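Local coordinates for protein phenol hydroxylase component phL (PDB 3U52) that probably serves as the beta subunit of a multicomponent phenol hydroxylase, an all-helical scaffold that pairs with the catalytic subunit, at residues T97-C102 with S168-M173; G132-N137 with T156-L161; D223-P228 with D308-A313. All blocks are in the same frame, centred on the assembly; numbering follows the deposited sequence.

How the interactions relate
The three contacts join long helices of one all-helical subunit. Interactions 1 and 2 both use helix 147-175: its C-terminal part packs on helix 81-105, and its middle packs on helix 126-143, the centres of the two contacts about 21 Å apart. In sequence, both segments of interaction 2 fall between those of interaction 1. Interaction 3 follows both and brings helix 307-322 against helix 211-240; its centre is about 20 Å from interaction 2 and 26 Å from interaction 1. R160 of interaction 2 forms a salt bridge with D223 of interaction 3 and packs on Y227, a xenon-pocket residue. Helix 147-175 is thereby coupled to a xenon-binding part of helix 211-240, while interaction 1 lies toward the periphery.

Interaction 1: residues T97-C102 with S168-M173; sequences TSFGFC and SRIALM
F99 reaches from helix 81-105 to helix 147-175 and meets R169, I170 and M173 in turn. F99 CB lies 3.8 Å from R169 NH1, which also nears CG; beyond them the guanidinium makes a cation-pi contact over the ring face, with R169 CZ 4.9 Å from the centroid of the F99 ring and 21° off its normal. The two planes are tilted 45° to each other, so the arginine leans over the ring instead of stacking flat. Further out, F99 CD2 takes the closest touch, 3.4 Å from M173 CE, and F99 CE2 lies 3.6 Å from R169 CB. The same end of the ring presents its edge to the backbone nitrogen of I170. At the tip, F99 CZ meets I170 CG1 at 4.0 Å, the two side chains crossing at about a right angle. The R169 chain bends at chi2 and chi3, folding back so that its head and its CB both touch the ring. M173 extends with CG anti to its backbone N, then turns at the thioether (chi3 -59°), which brings the methyl to F99 while its SD rests 3.7 Å from C102 CB. With axes 11.3 Å apart, two near-parallel helices of the all-helical subunit are packed here through an aromatic side chain, the methionine helping to bridge the wide spacing. R169 NH2 also forms a salt bridge with E96, one turn before F99 on the same helix, which probably steadies the guanidinium over the ring. Around this buried contact, Y166 brings its ring to F99, L249 of helix 246-249 packs on F99 and C102, and M248 on C102, while L108 from a loop closes over I170 and M173.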
# COMPACT_ATOMS: atom_id res chain seq x y z
N THR D 97 -22.62 -11.60 -2.01
CA THR D 97 -22.90 -12.61 -0.99
C THR D 97 -24.41 -12.87 -0.87
O THR D 97 -24.81 -14.01 -0.72
CB THR D 97 -22.25 -12.14 0.33
OG1 THR D 97 -20.87 -12.54 0.25
CG2 THR D 97 -22.88 -12.78 1.50
N SER D 98 -25.23 -11.82 -0.99
CA SER D 98 -26.71 -12.00 -0.98
C SER D 98 -27.21 -12.75 -2.20
O SER D 98 -28.08 -13.58 -2.08
CB SER D 98 -27.41 -10.67 -0.83
OG SER D 98 -27.02 -10.11 0.40
N PHE D 99 -26.65 -12.45 -3.37
CA PHE D 99 -26.91 -13.24 -4.60
C PHE D 99 -26.53 -14.71 -4.49
O PHE D 99 -27.29 -15.58 -4.90
CB PHE D 99 -26.28 -12.56 -5.87
CG PHE D 99 -27.18 -11.54 -6.49
CD1 PHE D 99 -27.26 -10.26 -5.96
CD2 PHE D 99 -28.01 -11.89 -7.55
CE1 PHE D 99 -28.13 -9.31 -6.49
CE2 PHE D 99 -28.91 -10.96 -8.08
CZ PHE D 99 -28.97 -9.68 -7.56
N GLY D 100 -25.35 -14.99 -3.95
CA GLY D 100 -24.91 -16.39 -3.77
C GLY D 100 -25.82 -17.16 -2.82
O GLY D 100 -26.14 -18.30 -3.07
N PHE D 101 -26.24 -16.52 -1.73
CA PHE D 101 -27.17 -17.07 -0.74
C PHE D 101 -28.55 -17.40 -1.35
O PHE D 101 -29.10 -18.45 -1.10
CB PHE D 101 -27.28 -16.02 0.36
CG PHE D 101 -28.13 -16.41 1.52
CD1 PHE D 101 -27.57 -17.09 2.62
CD2 PHE D 101 -29.46 -16.01 1.59
CE1 PHE D 101 -28.35 -17.39 3.74
CE2 PHE D 101 -30.24 -16.31 2.70
CZ PHE D 101 -29.69 -16.98 3.77
N CYS D 102 -29.11 -16.50 -2.16
CA CYS D 102 -30.42 -16.75 -2.79
C CYS D 102 -30.31 -17.86 -3.83
O CYS D 102 -31.19 -18.71 -3.94
CB CYS D 102 -30.99 -15.47 -3.39
SG CYS D 102 -31.39 -14.19 -2.15
N SER D 168 -30.93 -7.80 -14.00
CA SER D 168 -30.67 -8.92 -14.90
C SER D 168 -30.41 -10.27 -14.22
O SER D 168 -30.93 -11.33 -14.63
CB SER D 168 -29.50 -8.60 -15.80
OG SER D 168 -29.79 -7.43 -16.53
N ARG D 169 -29.56 -10.25 -13.19
CA ARG D 169 -29.19 -11.48 -12.52
C ARG D 169 -30.32 -12.11 -11.73
O ARG D 169 -30.37 -13.32 -11.55
CB ARG D 169 -28.02 -11.22 -11.58
CG ARG D 169 -26.71 -11.15 -12.35
CD ARG D 169 -25.69 -11.78 -11.46
NE ARG D 169 -24.84 -10.76 -10.97
CZ ARG D 169 -24.12 -10.80 -9.86
NH1 ARG D 169 -24.19 -11.82 -8.99
NH2 ARG D 169 -23.36 -9.76 -9.62
N ILE D 170 -31.23 -11.30 -11.25
CA ILE D 170 -32.44 -11.84 -10.62
C ILE D 170 -33.16 -12.72 -11.64
O ILE D 170 -33.59 -13.83 -11.33
CB ILE D 170 -33.36 -10.69 -10.18
CG1 ILE D 170 -32.72 -9.95 -8.99
CG2 ILE D 170 -34.75 -11.23 -9.89
CD1 ILE D 170 -33.57 -8.84 -8.45
N ALA D 171 -33.28 -12.23 -12.88
CA ALA D 171 -33.96 -13.02 -13.91
C ALA D 171 -33.18 -14.27 -14.22
O ALA D 171 -33.78 -15.34 -14.38
CB ALA D 171 -34.16 -12.20 -15.14
N LEU D 172 -31.84 -14.15 -14.28
CA LEU D 172 -30.99 -15.30 -14.51
C LEU D 172 -31.08 -16.31 -13.39
O LEU D 172 -30.94 -17.52 -13.62
CB LEU D 172 -29.52 -14.86 -14.71
CG LEU D 172 -29.30 -14.22 -16.08
CD1 LEU D 172 -27.87 -13.72 -16.25
CD2 LEU D 172 -29.68 -15.20 -17.25
N MET D 173 -31.31 -15.83 -12.18
CA MET D 173 -31.51 -16.72 -11.06
C MET D 173 -32.79 -17.49 -11.29
O MET D 173 -32.81 -18.68 -11.13
CB MET D 173 -31.60 -15.93 -9.75
CG MET D 173 -31.24 -16.79 -8.59
SD MET D 173 -31.25 -15.93 -7.03
CE MET D 173 -30.04 -14.63 -7.34

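Interaction 2: residues G132-N137 with T156-L161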
# COMPACT_ATOMS: atom_id res chain seq x y z
N GLY D 132 -31.22 3.28 -20.15
CA GLY D 132 -31.50 4.69 -20.51
C GLY D 132 -30.73 5.67 -19.64
O GLY D 132 -30.12 6.62 -20.17
N ALA D 133 -30.76 5.46 -18.31
CA ALA D 133 -30.08 6.35 -17.34
C ALA D 133 -28.55 6.27 -17.45
O ALA D 133 -27.87 7.28 -17.33
CB ALA D 133 -30.50 6.04 -15.91
N ASN D 134 -28.01 5.08 -17.67
CA ASN D 134 -26.59 4.97 -18.05
C ASN D 134 -26.28 5.85 -19.28
O ASN D 134 -25.34 6.63 -19.26
CB ASN D 134 -26.21 3.49 -18.29
CG ASN D 134 -24.90 3.32 -19.02
OD1 ASN D 134 -24.89 3.04 -20.22
ND2 ASN D 134 -23.77 3.46 -18.29
N MET D 135 -27.09 5.73 -20.34
CA MET D 135 -26.80 6.47 -21.58
C MET D 135 -26.93 8.00 -21.37
O MET D 135 -26.08 8.78 -21.86
CB MET D 135 -27.69 5.99 -22.73
CG MET D 135 -27.50 4.52 -23.11
SD MET D 135 -28.68 4.13 -24.39
CE MET D 135 -27.98 5.11 -25.74
N ASN D 136 -27.94 8.42 -20.62
CA ASN D 136 -28.15 9.86 -20.35
C ASN D 136 -27.03 10.49 -19.53
O ASN D 136 -26.61 11.61 -19.79
CB ASN D 136 -29.48 10.09 -19.66
CG ASN D 136 -30.66 9.81 -20.57
OD1 ASN D 136 -31.77 9.49 -20.11
ND2 ASN D 136 -30.41 9.90 -21.86
N ASN D 137 -26.52 9.73 -18.57
CA ASN D 137 -25.40 10.20 -17.76
C ASN D 137 -24.07 10.16 -18.48
O ASN D 137 -23.23 11.02 -18.19
CB ASN D 137 -25.35 9.42 -16.41
CG ASN D 137 -26.48 9.87 -15.47
OD1 ASN D 137 -27.42 9.10 -15.12
ND2 ASN D 137 -26.38 11.12 -15.07
N THR D 156 -22.31 8.03 -11.59
CA THR D 156 -23.72 7.63 -11.52
C THR D 156 -24.15 6.77 -12.74
O THR D 156 -24.89 5.79 -12.57
CB THR D 156 -24.66 8.84 -11.16
OG1 THR D 156 -25.83 8.35 -10.44
CG2 THR D 156 -25.10 9.56 -12.36
N GLY D 157 -23.65 7.08 -13.93
CA GLY D 157 -23.96 6.26 -15.13
C GLY D 157 -23.40 4.85 -15.01
O GLY D 157 -24.05 3.88 -15.43
N MET D 158 -22.20 4.72 -14.46
CA MET D 158 -21.64 3.40 -14.21
C MET D 158 -22.42 2.63 -13.11
O MET D 158 -22.66 1.45 -13.27
CB MET D 158 -20.12 3.48 -13.94
CG MET D 158 -19.27 3.97 -15.17
SD MET D 158 -19.89 3.44 -16.82
CE MET D 158 -20.70 4.96 -17.48
N ASP D 159 -22.87 3.32 -12.07
CA ASP D 159 -23.77 2.73 -11.05
C ASP D 159 -25.06 2.21 -11.71
O ASP D 159 -25.53 1.15 -11.35
CB ASP D 159 -24.19 3.81 -10.07
CG ASP D 159 -23.04 4.30 -9.19
OD1 ASP D 159 -22.01 3.60 -9.08
OD2 ASP D 159 -23.16 5.41 -8.61
N ARG D 160 -25.61 2.97 -12.66
CA ARG D 160 -26.88 2.56 -13.32
C ARG D 160 -26.69 1.28 -14.11
O ARG D 160 -27.57 0.43 -14.10
CB ARG D 160 -27.50 3.66 -14.24
CG ARG D 160 -27.61 5.04 -13.66
CD ARG D 160 -28.28 5.07 -12.27
NE ARG D 160 -29.72 4.83 -12.32
CZ ARG D 160 -30.66 5.78 -12.41
NH1 ARG D 160 -30.32 7.07 -12.43
NH2 ARG D 160 -31.93 5.42 -12.47
N LEU D 161 -25.56 1.14 -14.78
CA LEU D 161 -25.23 -0.09 -15.47
C LEU D 161 -25.08 -1.26 -14.48
O LEU D 161 -25.61 -2.32 -14.73
CB LEU D 161 -23.93 0.07 -16.24
CG LEU D 161 -23.41 -1.20 -16.89
CD1 LEU D 161 -24.44 -1.64 -17.99
CD2 LEU D 161 -21.97 -1.02 -17.43
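The carbonyl oxygen of G157 is gripped from opposite faces of its plane: N134 ND2 donates across the contact at 2.9 Å, and L161 N supplies the helical bond at 3.2 Å. The hydrogen bond from the N134 amide is nearly straight (172°), yet its donor stands 65° out of the carbonyl plane. N134 CG lies anti to the backbone N, which swings the amide across to helix 147-175. Its ND2 also bonds a polar side chain of another protein's chain. With an alanine in place of N134, G157 O is likely to lose its cross-helix donor, and the polar side chain of the other protein a hydrogen-bond partner. Segments 132-137 and 156-161 belong to successive helices of an antiparallel hairpin, as in the bundle of ferritin-like hydroxylase subunits, with axes just 7.8 Å apart and N-to-C directions 162° apart. G157 permits this approach, its CA lying 3.7 Å from N137 CB. T156 CG2 sits 3.4 Å from N137 ND2, a nitrogen that bonds N219. A133 CB lies over the centre of one guanidinium face of R160, 3.5 Å from its CZ, while R160 NE and NH1 form salt bridges with E130 and D223.

Interaction 3: residues D223-P228 with D308-A313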
# COMPACT_ATOMS: atom_id res chain seq x y z
N ASP D 223 -35.92 9.42 -11.28
CA ASP D 223 -35.35 8.66 -10.16
C ASP D 223 -36.00 9.02 -8.83
O ASP D 223 -36.19 8.15 -8.00
CB ASP D 223 -33.83 8.89 -10.08
CG ASP D 223 -33.06 8.28 -11.27
OD1 ASP D 223 -33.66 7.65 -12.19
OD2 ASP D 223 -31.82 8.46 -11.33
N GLY D 224 -36.35 10.29 -8.64
CA GLY D 224 -36.88 10.74 -7.37
C GLY D 224 -38.31 10.32 -7.09
O GLY D 224 -38.82 10.53 -5.97
N MET D 225 -38.97 9.75 -8.09
CA MET D 225 -40.29 9.17 -7.90
C MET D 225 -40.17 7.67 -8.05
O MET D 225 -40.74 6.93 -7.25
CB MET D 225 -41.27 9.71 -8.96
CG MET D 225 -42.12 10.89 -8.49
SD MET D 225 -43.37 11.34 -9.73
CE MET D 225 -42.36 12.29 -10.88
N MET D 226 -39.40 7.22 -9.05
CA MET D 226 -39.24 5.78 -9.32
C MET D 226 -38.63 4.95 -8.19
O MET D 226 -39.15 3.88 -7.84
CB MET D 226 -38.42 5.55 -10.59
CG MET D 226 -38.21 4.08 -10.89
SD MET D 226 -37.50 3.87 -12.52
CE MET D 226 -35.82 4.47 -12.16
N TYR D 227 -37.50 5.41 -7.67
CA TYR D 227 -36.80 4.67 -6.63
C TYR D 227 -37.66 4.49 -5.37
O TYR D 227 -37.77 3.39 -4.90
CB TYR D 227 -35.41 5.28 -6.37
CG TYR D 227 -34.40 4.64 -7.28
CD1 TYR D 227 -34.32 5.02 -8.60
CD2 TYR D 227 -33.60 3.58 -6.83
CE1 TYR D 227 -33.43 4.41 -9.46
CE2 TYR D 227 -32.69 2.95 -7.68
CZ TYR D 227 -32.63 3.37 -8.99
OH TYR D 227 -31.74 2.77 -9.82
N PRO D 228 -38.25 5.59 -4.83
CA PRO D 228 -39.18 5.34 -3.70
C PRO D 228 -40.35 4.41 -4.05
O PRO D 228 -40.63 3.50 -3.28
CB PRO D 228 -39.68 6.75 -3.32
CG PRO D 228 -38.50 7.70 -3.80
CD PRO D 228 -38.12 7.04 -5.12
N ASP D 308 -52.05 5.16 -4.75
CA ASP D 308 -51.71 5.93 -3.55
C ASP D 308 -50.23 5.87 -3.20
O ASP D 308 -49.69 6.81 -2.63
CB ASP D 308 -52.54 5.44 -2.37
CG ASP D 308 -54.04 5.46 -2.67
OD1 ASP D 308 -54.63 6.58 -2.70
OD2 ASP D 308 -54.61 4.36 -2.90
N GLY D 309 -49.59 4.74 -3.53
CA GLY D 309 -48.16 4.57 -3.40
C GLY D 309 -47.42 5.56 -4.29
O GLY D 309 -46.49 6.22 -3.83
N LEU D 310 -47.86 5.69 -5.55
CA LEU D 310 -47.32 6.72 -6.47
C LEU D 310 -47.62 8.17 -6.03
O LEU D 310 -46.78 9.07 -6.17
CB LEU D 310 -47.74 6.49 -7.94
CG LEU D 310 -47.12 7.47 -8.95
CD1 LEU D 310 -45.56 7.58 -8.87
CD2 LEU D 310 -47.54 7.15 -10.37
N ASN D 311 -48.82 8.40 -5.48
CA ASN D 311 -49.17 9.75 -5.05
C ASN D 311 -48.31 10.21 -3.90
O ASN D 311 -47.92 11.36 -3.84
CB ASN D 311 -50.67 9.86 -4.74
CG ASN D 311 -51.52 9.72 -6.00
OD1 ASN D 311 -51.06 10.03 -7.12
ND2 ASN D 311 -52.74 9.23 -5.84
N GLU D 312 -47.98 9.28 -3.01
CA GLU D 312 -47.04 9.58 -1.91
C GLU D 312 -45.61 9.85 -2.39
O GLU D 312 -44.90 10.64 -1.79
CB GLU D 312 -47.01 8.45 -0.91
CG GLU D 312 -48.32 8.19 -0.21
CD GLU D 312 -48.22 7.02 0.73
OE1 GLU D 312 -47.46 6.10 0.38
OE2 GLU D 312 -48.87 7.03 1.81
N ALA D 313 -45.19 9.16 -3.45
CA ALA D 313 -43.84 9.35 -3.97
C ALA D 313 -43.77 10.71 -4.64
O ALA D 313 -42.76 11.43 -4.51
CB ALA D 313 -43.44 8.22 -4.94
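M225 and A313 cover most of the area of this small contact, their CA atoms 5.3 Å apart. The methyl of A313 points at helix 211-240 and rests 3.8 Å from M225 O, while M225 CG passes 4.1 Å from A313 O, so each residue offers its side chain to the backbone of the other. The first torsion of M225 is displaced from a staggered position (chi1 -96°); the chain then extends through chi2 and bends at chi3, leading the thioether away from A313. It ends loosely beside L310, with M225 SD 4.4 Å from L310 CD1. L310 comes to meet it because CG stands anti to its backbone N (chi1 -176°), carrying the branched end toward the methionine. P228 adds its CB, 4.4 Å from A313 CB, on the following turn. Helix 211-240 is kinked here: neither M225 N nor P228 N bonds to the preceding turn, and the proline has no N-H to offer. The contact is wholly apolar in its side chains, and the segments cross at 137° with axes 9.2 Å apart. Beside it, Y227 helps form a xenon pocket with D232 and Y257, and P228 lies about 5 Å from a bound xenon. Helix 276-302 fills the corner between the two helices, A293 and L297 packing on M225, and Y294 and A301 on L310.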